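Local coordinates for cobalamin biosynthesis protein (cbiD) (Archaeoglobus fulgidus, PDB 1SR8) that probably methylates C-1 of cobalt-precorrin-5B, with S-adenosyl-L-methionine as methyl donor, on the anaerobic route to adenosylcobalamin, at residues Val122-Ala126 with Gly127-Val131. Numbering follows the deposited sequence.
Sequences VGVKA and GEKAV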
loop_
_atom_site.group_PDB
_atom_site.type_symbol
_atom_site.label_atom_id
_atom_site.label_comp_id
_atom_site.label_asym_id
_atom_site.label_seq_id
_atom_site.Cartn_x
_atom_site.Cartn_y
_atom_site.Cartn_z
ATOM N N VAL A 122 -3.706 -13.230 -12.685
ATOM C CA VAL A 122 -4.598 -12.515 -11.773
ATOM C C VAL A 122 -5.639 -13.521 -11.286
ATOM O O VAL A 122 -6.424 -14.038 -12.076
ATOM C CB VAL A 122 -5.316 -11.334 -12.485
ATOM C CG1 VAL A 122 -6.220 -10.588 -11.499
ATOM C CG2 VAL A 122 -4.280 -10.382 -13.080
ATOM N N GLY A 123 -5.628 -13.800 -9.986
ATOM C CA GLY A 123 -6.554 -14.759 -9.416
ATOM C C GLY A 123 -8.027 -14.451 -9.610
ATOM O O GLY A 123 -8.420 -13.318 -9.880
ATOM N N VAL A 124 -8.849 -15.484 -9.470
ATOM C CA VAL A 124 -10.294 -15.354 -9.613
ATOM C C VAL A 124 -10.965 -15.895 -8.355
ATOM O O VAL A 124 -10.579 -16.944 -7.840
ATOM C CB VAL A 124 -10.806 -16.136 -10.844
ATOM C CG1 VAL A 124 -12.318 -16.236 -10.806
ATOM C CG2 VAL A 124 -10.363 -15.440 -12.119
ATOM N N LYS A 125 -11.961 -15.165 -7.860
ATOM C CA LYS A 125 -12.701 -15.555 -6.664
ATOM C C LYS A 125 -14.177 -15.342 -6.947
ATOM O O LYS A 125 -14.574 -14.263 -7.382
ATOM C CB LYS A 125 -12.280 -14.683 -5.484
ATOM C CG LYS A 125 -12.992 -14.980 -4.181
ATOM C CD LYS A 125 -12.430 -14.107 -3.076
ATOM C CE LYS A 125 -13.032 -14.455 -1.722
ATOM N NZ LYS A 125 -12.237 -13.870 -0.585
ATOM N N ALA A 126 -14.988 -16.367 -6.709
ATOM C CA ALA A 126 -16.431 -16.277 -6.940
ATOM C C ALA A 126 -16.748 -15.777 -8.344
ATOM O O ALA A 126 -17.616 -14.924 -8.529
ATOM C CB ALA A 126 -17.073 -15.360 -5.902
ATOM N N GLY A 127 -16.029 -16.303 -9.327
ATOM C CA GLY A 127 -16.258 -15.921 -10.708
ATOM C C GLY A 127 -15.834 -14.518 -11.095
ATOM O O GLY A 127 -16.136 -14.069 -12.201
ATOM N N GLU A 128 -15.132 -13.820 -10.202
ATOM C CA GLU A 128 -14.673 -12.460 -10.489
ATOM C C GLU A 128 -13.183 -12.269 -10.229
ATOM O O GLU A 128 -12.611 -12.926 -9.367
ATOM C CB GLU A 128 -15.483 -11.462 -9.665
ATOM C CG GLU A 128 -16.946 -11.447 -10.053
ATOM C CD GLU A 128 -17.712 -10.305 -9.422
ATOM O OE1 GLU A 128 -17.995 -10.370 -8.204
ATOM O OE2 GLU A 128 -18.025 -9.339 -10.154
ATOM N N LYS A 129 -12.554 -11.379 -10.988
ATOM C CA LYS A 129 -11.127 -11.113 -10.823
ATOM C C LYS A 129 -10.817 -10.514 -9.450
ATOM O O LYS A 129 -11.513 -9.612 -8.982
ATOM C CB LYS A 129 -10.630 -10.186 -11.936
ATOM C CG LYS A 129 -10.440 -10.889 -13.281
ATOM C CD LYS A 129 -9.231 -11.841 -13.243
ATOM C CE LYS A 129 -9.007 -12.572 -14.571
ATOM N NZ LYS A 129 -7.732 -13.349 -14.554
ATOM N N ALA A 130 -9.770 -11.032 -8.811
ATOM C CA ALA A 130 -9.346 -10.588 -7.487
ATOM C C ALA A 130 -8.622 -9.232 -7.471
ATOM O O ALA A 130 -7.418 -9.164 -7.241
ATOM C CB ALA A 130 -8.469 -11.661 -6.844
ATOM N N VAL A 131 -9.379 -8.162 -7.713
ATOM C CA VAL A 131 -8.864 -6.789 -7.710
ATOM C C VAL A 131 -9.677 -6.018 -6.660
ATOM O O VAL A 131 -10.883 -5.850 -6.809
ATOM C CB VAL A 131 -9.064 -6.111 -9.086
ATOM C CG1 VAL A 131 -8.431 -4.729 -9.085
ATOM C CG2 VAL A 131 -8.474 -6.985 -10.194
#
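With CG beside its backbone N (chi1 -76°) and a second bend at chi2 (-71°), the side chain of K129 is carried across the neighbouring strand toward V122 and V124; beyond CG it runs straight. These residues belong to a beta hairpin with a two-residue loop, at the protein surface, in which strands 121-125 and 128-129 are joined by a type I' turn from K125 to E128. V122 turns CG1 anti to its own N, and CG1 lies 3.7 Å from K129 CD, the two side chains crossing at about a right angle. On the same chain of methylenes rests V124, whose CG2 is 3.9 Å from K129 CD, as suits the non-hydrogen-bonded pair these two residues form. K129 thus offers aliphatic length to two valines and still delivers its ammonium to backbone oxygens: NZ donates to V122 O at 2.9 Å and also to the carbonyl of G119. Were this lysine replaced by an alanine, both carbonyls would probably lose this donor and a gap would open beside the two valine side chains. K125 and E128 form the hydrogen-bonded pair that closes the turn: K125 N donates to E128 O at 2.8 Å, and E128 N donates in return to K125 O. A126 and G127 fill the turn with positive phi; at G127 a beta carbon would probably crowd A126 O, and with its positive phi this place suits glycine. At the other end, A130 is the centre of an inverse gamma turn in which V131 N bonds to K129 O, and A130 CB lies 3.5 Å from G123 O. That same G123 O accepts a hydrogen bond from A130 N at 2.9 Å.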